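Local coordinates for protein Xcc_ctr_pt (Xanthomonas campestris pv. campestris, PDB 6NJW) that probably cleaves nucleic acid by two-metal catalysis, this chain being the C-terminal region, with the Toprim nuclease domain, of an OLD family protein, at residues Arg95-Val100 with Tyr127-Asn132; Asn99-Ile104 with Ile119-Gln124. One frame throughout, in Å; residues are numbered along the deposited sequence.

Contact 1: Arg95-Val100 with Tyr127-Asn132; sequences RRLINV and YFVNEN
With chi1 of -73° Leu-97 sets CG beside its own backbone N, and its anti chi2 then carries CD1 out to CG1 of Val-129, 3.8 Å away. Tyr-127 has CG anti to its carbonyl carbon (chi1 -55°), which brings the CD2-CE2 flank of its ring to Val-100. CG2 of Val-100 meets the ring obliquely, 3.8 Å from both CE2 and CD2 of Tyr-127. CD2 of Leu-97 adds a looser contact, 4.3 Å from CB of Tyr-127.

The segment axes run antiparallel, at 174°, and approach to 10.9 Å. This is the packing of helix 93-104 on the outermost strand 127-130 of the parallel Toprim sheet, within the crossover from strand 77-82. Phe-128 points to the other face, where helix 208-226 covers it. The phenol OH of Tyr-127 is hydrogen-bonded to His-77 NE2, which fixes the far end of the ring. Arg-96 forms a salt bridge with Asp-84 and a hydrogen bond to the backbone O of Asp-82, a residue that binds the magnesium ion.

All three contacts join carbon to carbon, which implies that helix and strand adhere here through apolar burial, while charged Arg-96 on the same helix pairs with the metal-site carboxylate of Asp-84.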
ATOM      1  N   ARG A  95      17.833  -2.847  -0.131  1.00 49.74           N
ATOM      2  CA  ARG A  95      18.280  -2.952  -1.520  1.00 48.66           C
ATOM      3  C   ARG A  95      17.197  -2.467  -2.475  1.00 45.79           C
ATOM      4  O   ARG A  95      17.482  -1.736  -3.433  1.00 46.20           O
ATOM      5  CB  ARG A  95      18.667  -4.402  -1.833  1.00 51.70           C
ATOM      6  CG  ARG A  95      19.189  -4.638  -3.257  1.00 46.36           C
ATOM      7  CD  ARG A  95      20.462  -3.837  -3.516  1.00 51.94           C
ATOM      8  NE  ARG A  95      21.454  -4.137  -2.494  1.00 52.83           N
ATOM      9  CZ  ARG A  95      22.525  -3.400  -2.241  1.00 59.60           C
ATOM     10  NH1 ARG A  95      22.764  -2.302  -2.949  1.00 54.76           N
ATOM     11  NH2 ARG A  95      23.355  -3.769  -1.271  1.00 60.40           N
ATOM     12  N   ARG A  96      15.951  -2.863  -2.217  1.00 47.11           N
ATOM     13  CA  ARG A  96      14.827  -2.409  -3.027  1.00 49.39           C
ATOM     14  C   ARG A  96      14.779  -0.888  -3.106  1.00 43.31           C
ATOM     15  O   ARG A  96      14.555  -0.325  -4.183  1.00 41.73           O
ATOM     16  CB  ARG A  96      13.532  -2.982  -2.448  1.00 52.46           C
ATOM     17  CG  ARG A  96      12.237  -2.580  -3.153  1.00 55.39           C
ATOM     18  CD  ARG A  96      11.032  -3.032  -2.315  1.00 47.13           C
ATOM     19  NE  ARG A  96      11.292  -4.351  -1.734  1.00 54.77           N
ATOM     20  CZ  ARG A  96      10.833  -4.772  -0.559  1.00 54.48           C
ATOM     21  NH1 ARG A  96      10.072  -3.981   0.184  1.00 47.31           N
ATOM     22  NH2 ARG A  96      11.135  -5.991  -0.127  1.00 56.83           N
ATOM     23  N   LEU A  97      15.037  -0.201  -1.986  1.00 42.79           N
ATOM     24  CA  LEU A  97      14.975   1.256  -1.977  1.00 45.61           C
ATOM     25  C   LEU A  97      16.251   1.894  -2.510  1.00 39.85           C
ATOM     26  O   LEU A  97      16.193   2.965  -3.113  1.00 41.67           O
ATOM     27  CB  LEU A  97      14.686   1.773  -0.560  1.00 41.55           C
ATOM     28  CG  LEU A  97      13.260   1.556  -0.053  1.00 44.22           C
ATOM     29  CD1 LEU A  97      13.072   2.138   1.351  1.00 43.71           C
ATOM     30  CD2 LEU A  97      12.255   2.158  -1.024  1.00 44.08           C
ATOM     31  N   ILE A  98      17.411   1.273  -2.308  1.00 45.95           N
ATOM     32  CA  ILE A  98      18.611   1.780  -2.974  1.00 44.95           C
ATOM     33  C   ILE A  98      18.445   1.699  -4.490  1.00 39.09           C
ATOM     34  O   ILE A  98      18.872   2.598  -5.228  1.00 45.22           O
ATOM     35  CB  ILE A  98      19.857   1.013  -2.492  1.00 50.17           C
ATOM     36  CG1 ILE A  98      20.185   1.407  -1.045  1.00 48.25           C
ATOM     37  CG2 ILE A  98      21.049   1.300  -3.407  1.00 47.80           C
ATOM     38  CD1 ILE A  98      21.278   0.568  -0.415  1.00 55.34           C
ATOM     39  N   ASN A  99      17.798   0.640  -4.971  1.00 41.14           N
ATOM     40  CA  ASN A  99      17.600   0.488  -6.410  1.00 41.25           C
ATOM     41  C   ASN A  99      16.775   1.631  -6.989  1.00 44.01           C
ATOM     42  O   ASN A  99      17.068   2.114  -8.092  1.00 42.17           O
ATOM     43  CB  ASN A  99      16.956  -0.864  -6.705  1.00 45.21           C
ATOM     44  CG  ASN A  99      17.972  -2.002  -6.671  1.00 49.80           C
ATOM     45  OD1 ASN A  99      19.163  -1.771  -6.831  1.00 49.45           O
ATOM     46  ND2 ASN A  99      17.503  -3.220  -6.434  1.00 49.24           N
ATOM     47  N   VAL A 100      15.758   2.110  -6.257  1.00 43.40           N
ATOM     48  CA  VAL A 100      15.029   3.270  -6.779  1.00 38.09           C
ATOM     49  C   VAL A 100      15.719   4.588  -6.435  1.00 39.65           C
ATOM     50  O   VAL A 100      15.623   5.552  -7.206  1.00 41.62           O
ATOM     51  CB  VAL A 100      13.555   3.275  -6.326  1.00 35.03           C
ATOM     52  CG1 VAL A 100      12.819   2.093  -6.935  1.00 36.12           C
ATOM     53  CG2 VAL A 100      13.429   3.252  -4.812  1.00 40.07           C
ATOM     54  N   TYR A 127       8.464   7.673  -0.900  1.00 34.82           N
ATOM     55  CA  TYR A 127       8.533   6.217  -0.859  1.00 32.91           C
ATOM     56  C   TYR A 127       8.424   5.782   0.595  1.00 36.83           C
ATOM     57  O   TYR A 127       9.280   6.139   1.407  1.00 38.22           O
ATOM     58  CB  TYR A 127       9.844   5.718  -1.475  1.00 33.37           C
ATOM     59  CG  TYR A 127      10.140   6.205  -2.901  1.00 38.42           C
ATOM     60  CD1 TYR A 127       9.119   6.638  -3.748  1.00 34.78           C
ATOM     61  CD2 TYR A 127      11.456   6.233  -3.387  1.00 33.92           C
ATOM     62  CE1 TYR A 127       9.399   7.073  -5.055  1.00 35.69           C
ATOM     63  CE2 TYR A 127      11.750   6.677  -4.678  1.00 36.85           C
ATOM     64  CZ  TYR A 127      10.724   7.084  -5.511  1.00 41.68           C
ATOM     65  OH  TYR A 127      11.022   7.507  -6.793  1.00 39.89           O
ATOM     66  N   PHE A 128       7.385   5.005   0.923  1.00 33.10           N
ATOM     67  CA  PHE A 128       7.032   4.778   2.320  1.00 38.56           C
ATOM     68  C   PHE A 128       6.959   3.288   2.600  1.00 37.44           C
ATOM     69  O   PHE A 128       6.466   2.513   1.769  1.00 37.75           O
ATOM     70  CB  PHE A 128       5.684   5.456   2.683  1.00 33.44           C
ATOM     71  CG  PHE A 128       5.748   6.953   2.648  1.00 36.39           C
ATOM     72  CD1 PHE A 128       6.296   7.664   3.705  1.00 36.58           C
ATOM     73  CD2 PHE A 128       5.302   7.646   1.540  1.00 35.82           C
ATOM     74  CE1 PHE A 128       6.385   9.056   3.660  1.00 36.40           C
ATOM     75  CE2 PHE A 128       5.388   9.029   1.478  1.00 34.80           C
ATOM     76  CZ  PHE A 128       5.930   9.741   2.533  1.00 35.38           C
ATOM     77  N   VAL A 129       7.456   2.885   3.767  1.00 37.81           N
ATOM     78  CA  VAL A 129       7.525   1.471   4.116  1.00 37.20           C
ATOM     79  C   VAL A 129       6.618   1.201   5.313  1.00 42.15           C
ATOM     80  O   VAL A 129       6.526   2.006   6.246  1.00 42.35           O
ATOM     81  CB  VAL A 129       8.973   0.998   4.391  1.00 43.69           C
ATOM     82  CG1 VAL A 129       9.909   1.434   3.273  1.00 42.08           C
ATOM     83  CG2 VAL A 129       9.480   1.524   5.696  1.00 56.24           C
ATOM     84  N   ASN A 130       5.917   0.078   5.258  1.00 40.54           N
ATOM     85  CA  ASN A 130       5.129  -0.410   6.373  1.00 45.46           C
ATOM     86  C   ASN A 130       5.936  -1.458   7.130  1.00 52.24           C
ATOM     87  O   ASN A 130       6.530  -2.359   6.521  1.00 49.72           O
ATOM     88  CB  ASN A 130       3.823  -1.017   5.866  1.00 42.79           C
ATOM     89  CG  ASN A 130       2.965  -1.577   6.975  1.00 51.86           C
ATOM     90  OD1 ASN A 130       2.921  -1.037   8.075  1.00 63.50           O
ATOM     91  ND2 ASN A 130       2.273  -2.678   6.685  1.00 62.67           N
ATOM     92  N   GLU A 131       5.924  -1.362   8.455  1.00 48.35           N
ATOM     93  CA  GLU A 131       6.667  -2.312   9.273  1.00 61.37           C
ATOM     94  C   GLU A 131       5.930  -3.633   9.448  1.00 59.85           C
ATOM     95  O   GLU A 131       6.532  -4.604   9.915  1.00 68.04           O
ATOM     96  CB  GLU A 131       6.998  -1.699  10.638  1.00 62.83           C
ATOM     97  CG  GLU A 131       7.601  -0.300  10.552  1.00 70.34           C
ATOM     98  CD  GLU A 131       9.052  -0.312  10.084  1.00 76.29           C
ATOM     99  OE1 GLU A 131       9.813  -1.181  10.562  1.00 78.25           O
ATOM    100  OE2 GLU A 131       9.431   0.531   9.228  1.00 70.86           O
ATOM    101  N   ASN A 132       4.659  -3.705   9.075  1.00 60.59           N
ATOM    102  CA  ASN A 132       3.887  -4.939   9.056  1.00 65.11           C
ATOM    103  C   ASN A 132       3.608  -5.313   7.602  1.00 63.99           C
ATOM    104  O   ASN A 132       4.181  -4.737   6.669  1.00 66.56           O
ATOM    105  CB  ASN A 132       2.597  -4.757   9.870  1.00 65.02           C
ATOM    106  CG  ASN A 132       2.023  -6.082  10.380  1.00 72.50           C
ATOM    107  OD1 ASN A 132       2.393  -7.159   9.899  1.00 73.98           O
ATOM    108  ND2 ASN A 132       1.114  -6.004  11.354  1.00 70.67           N
TER

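Contact 2: Asn99-Ile104 with Ile119-Gln124; sequences NVLDVI and IKLAEQ
Leu-101 on helix 93-104 and Leu-121 with Ala-122 on helix 115-123 join the two helices of a beta-alpha-beta crossover in the Toprim fold, the connection that leaves strand 77-82 and returns as the parallel strand 127-130. The backbones come nearest at Leu-101 and Ala-122, whose CA atoms are 7.1 Å apart. The small side chain of Ala-122 is consistent with so short a separation.

The tight part is built round the forked end of Leu-101. Its CD1 comes to 3.9 Å from CD2 of Leu-121, while its CD2 lies 4.1 Å from the CA of Ala-122, so that one branch lies closest to the Leu-121 methyl and the other closest to the Ala-122 backbone. CG of Leu-121 is 4.2 Å from both CD1 and CD2 of Leu-101 and therefore sits against the fork. Leu-121 has CG anti to its backbone N (chi1 174°), and CD2 continues the extended chain as the branch that reaches across. Ala-122 also packs on Leu-97, which links this layer to the helix-strand contact; Leu-101 also touches Tyr-125.

The outer side, beyond Leu-121, is looser. Leu-121 remains only partly exposed, with Glu-105 and His-110 of the linking loop against it, whereas Lys-120 and Glu-123 on the same helix are exposed and take no part. On the facing helix the exposed Asp-102 turns to the loop instead, where its OD1 is hydrogen-bonded to His-110 ND1. The interface is small, 130 Å² over both sides, and entirely apolar. Of its methyl-to-methyl contacts the inner one is the longer, Ala-122 CB lying 4.4 Å from Leu-101 CD1.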
ATOM      1  N   ASN A  99      17.798   0.640  -4.971  1.00 41.14           N
ATOM      2  CA  ASN A  99      17.600   0.488  -6.410  1.00 41.25           C
ATOM      3  C   ASN A  99      16.775   1.631  -6.989  1.00 44.01           C
ATOM      4  O   ASN A  99      17.068   2.114  -8.092  1.00 42.17           O
ATOM      5  CB  ASN A  99      16.956  -0.864  -6.705  1.00 45.21           C
ATOM      6  CG  ASN A  99      17.972  -2.002  -6.671  1.00 49.80           C
ATOM      7  OD1 ASN A  99      19.163  -1.771  -6.831  1.00 49.45           O
ATOM      8  ND2 ASN A  99      17.503  -3.220  -6.434  1.00 49.24           N
ATOM      9  N   VAL A 100      15.758   2.110  -6.257  1.00 43.40           N
ATOM     10  CA  VAL A 100      15.029   3.270  -6.779  1.00 38.09           C
ATOM     11  C   VAL A 100      15.719   4.588  -6.435  1.00 39.65           C
ATOM     12  O   VAL A 100      15.623   5.552  -7.206  1.00 41.62           O
ATOM     13  CB  VAL A 100      13.555   3.275  -6.326  1.00 35.03           C
ATOM     14  CG1 VAL A 100      12.819   2.093  -6.935  1.00 36.12           C
ATOM     15  CG2 VAL A 100      13.429   3.252  -4.812  1.00 40.07           C
ATOM     16  N   LEU A 101      16.428   4.678  -5.304  1.00 35.16           N
ATOM     17  CA  LEU A 101      17.102   5.937  -5.006  1.00 39.57           C
ATOM     18  C   LEU A 101      18.237   6.209  -5.987  1.00 43.19           C
ATOM     19  O   LEU A 101      18.512   7.372  -6.308  1.00 44.46           O
ATOM     20  CB  LEU A 101      17.617   5.944  -3.569  1.00 43.99           C
ATOM     21  CG  LEU A 101      16.567   6.110  -2.459  1.00 38.80           C
ATOM     22  CD1 LEU A 101      17.159   5.737  -1.105  1.00 43.65           C
ATOM     23  CD2 LEU A 101      16.008   7.516  -2.420  1.00 38.77           C
ATOM     24  N   ASP A 102      18.889   5.153  -6.489  1.00 45.58           N
ATOM     25  CA  ASP A 102      19.890   5.328  -7.542  1.00 47.61           C
ATOM     26  C   ASP A 102      19.294   5.962  -8.792  1.00 44.65           C
ATOM     27  O   ASP A 102      19.995   6.670  -9.521  1.00 45.59           O
ATOM     28  CB  ASP A 102      20.521   3.987  -7.904  1.00 46.46           C
ATOM     29  CG  ASP A 102      21.478   3.482  -6.846  1.00 49.04           C
ATOM     30  OD1 ASP A 102      21.894   4.271  -5.973  1.00 52.09           O
ATOM     31  OD2 ASP A 102      21.802   2.280  -6.892  1.00 53.91           O
ATOM     32  N   VAL A 103      18.009   5.719  -9.060  1.00 44.08           N
ATOM     33  CA  VAL A 103      17.333   6.352 -10.189  1.00 41.33           C
ATOM     34  C   VAL A 103      16.888   7.769  -9.835  1.00 49.66           C
ATOM     35  O   VAL A 103      17.205   8.736 -10.539  1.00 44.90           O
ATOM     36  CB  VAL A 103      16.137   5.485 -10.637  1.00 38.39           C
ATOM     37  CG1 VAL A 103      15.362   6.165 -11.760  1.00 43.08           C
ATOM     38  CG2 VAL A 103      16.598   4.083 -11.047  1.00 44.80           C
ATOM     39  N   ILE A 104      16.126   7.922  -8.750  1.00 45.61           N
ATOM     40  CA  ILE A 104      15.533   9.226  -8.471  1.00 46.43           C
ATOM     41  C   ILE A 104      16.551  10.213  -7.910  1.00 46.58           C
ATOM     42  O   ILE A 104      16.320  11.427  -7.957  1.00 49.55           O
ATOM     43  CB  ILE A 104      14.335   9.083  -7.516  1.00 48.96           C
ATOM     44  CG1 ILE A 104      13.436  10.317  -7.586  1.00 49.41           C
ATOM     45  CG2 ILE A 104      14.816   8.882  -6.080  1.00 47.16           C
ATOM     46  CD1 ILE A 104      12.487  10.318  -8.772  1.00 53.47           C
ATOM     47  N   ILE A 119      15.729   4.193   4.541  1.00 42.91           N
ATOM     48  CA  ILE A 119      14.286   4.359   4.671  1.00 41.50           C
ATOM     49  C   ILE A 119      13.920   5.821   4.925  1.00 41.85           C
ATOM     50  O   ILE A 119      12.988   6.352   4.312  1.00 42.13           O
ATOM     51  CB  ILE A 119      13.749   3.428   5.773  1.00 46.84           C
ATOM     52  CG1 ILE A 119      13.779   1.977   5.281  1.00 46.00           C
ATOM     53  CG2 ILE A 119      12.333   3.811   6.160  1.00 44.22           C
ATOM     54  CD1 ILE A 119      13.546   0.938   6.369  1.00 49.06           C
ATOM     55  N   LYS A 120      14.627   6.501   5.833  1.00 42.72           N
ATOM     56  CA  LYS A 120      14.247   7.894   6.102  1.00 45.86           C
ATOM     57  C   LYS A 120      14.635   8.830   4.956  1.00 41.57           C
ATOM     58  O   LYS A 120      13.966   9.850   4.736  1.00 39.70           O
ATOM     59  CB  LYS A 120      14.849   8.372   7.423  1.00 48.13           C
ATOM     60  CG  LYS A 120      16.345   8.531   7.428  1.00 48.13           C
ATOM     61  CD  LYS A 120      16.819   8.813   8.864  1.00 58.87           C
ATOM     62  CE  LYS A 120      18.299   9.202   8.923  1.00 55.73           C
ATOM     63  NZ  LYS A 120      18.777   9.311  10.335  1.00 63.04           N
ATOM     64  N   LEU A 121      15.688   8.501   4.200  1.00 43.30           N
ATOM     65  CA  LEU A 121      15.958   9.242   2.969  1.00 42.01           C
ATOM     66  C   LEU A 121      14.828   9.063   1.966  1.00 43.14           C
ATOM     67  O   LEU A 121      14.392  10.029   1.322  1.00 40.24           O
ATOM     68  CB  LEU A 121      17.282   8.777   2.353  1.00 42.64           C
ATOM     69  CG  LEU A 121      17.671   9.331   0.981  1.00 43.36           C
ATOM     70  CD1 LEU A 121      17.710  10.861   0.977  1.00 40.24           C
ATOM     71  CD2 LEU A 121      19.023   8.744   0.536  1.00 48.02           C
ATOM     72  N   ALA A 122      14.332   7.832   1.831  1.00 38.17           N
ATOM     73  CA  ALA A 122      13.381   7.540   0.769  1.00 40.74           C
ATOM     74  C   ALA A 122      12.051   8.240   0.996  1.00 40.23           C
ATOM     75  O   ALA A 122      11.351   8.557   0.026  1.00 37.94           O
ATOM     76  CB  ALA A 122      13.187   6.034   0.645  1.00 37.38           C
ATOM     77  N   GLU A 123      11.695   8.525   2.254  1.00 41.13           N
ATOM     78  CA  GLU A 123      10.458   9.262   2.517  1.00 35.26           C
ATOM     79  C   GLU A 123      10.459  10.629   1.860  1.00 35.80           C
ATOM     80  O   GLU A 123       9.390  11.155   1.531  1.00 39.34           O
ATOM     81  CB  GLU A 123      10.218   9.412   4.029  1.00 37.71           C
ATOM     82  CG  GLU A 123       9.879   8.081   4.681  1.00 39.95           C
ATOM     83  CD  GLU A 123       9.280   8.209   6.083  1.00 44.15           C
ATOM     84  OE1 GLU A 123       9.202   9.327   6.618  1.00 43.55           O
ATOM     85  OE2 GLU A 123       8.885   7.175   6.651  1.00 44.75           O
ATOM     86  N   GLN A 124      11.637  11.232   1.682  1.00 33.02           N
ATOM     87  CA  GLN A 124      11.704  12.537   1.030  1.00 38.61           C
ATOM     88  C   GLN A 124      11.171  12.485  -0.396  1.00 37.35           C
ATOM     89  O   GLN A 124      10.632  13.480  -0.904  1.00 35.70           O
ATOM     90  CB  GLN A 124      13.146  13.041   1.031  1.00 39.11           C
ATOM     91  CG  GLN A 124      13.678  13.442   2.389  1.00 43.08           C
ATOM     92  CD  GLN A 124      15.000  14.155   2.252  1.00 44.60           C
ATOM     93  OE1 GLN A 124      15.052  15.321   1.855  1.00 49.31           O
ATOM     94  NE2 GLN A 124      16.076  13.445   2.524  1.00 40.88           N
TER

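Overall arrangement
Contacts 1 and 2 have centres about 8 Å apart and share helix 93-104, with Asn-99 and Val-100 in both. Along the chain that helix comes first, then helix 115-123, then strand 127-130, so contact 2 pairs the two helices and contact 1 spans the longer sequence separation, from the first helix to the outermost strand of the parallel sheet. A probable hydrogen bond from Tyr-127 N to Ala-122 O, 3.2 Å, ties helix to strand, and Ile-119 CG2 packs on Val-129 CG2 at 3.7 Å. Together the helices form one layer packed against the outer strand. The magnesium ion lies about 8 Å from the side chain of Val-129 in contact 1, whereas contact 2 lies away from it.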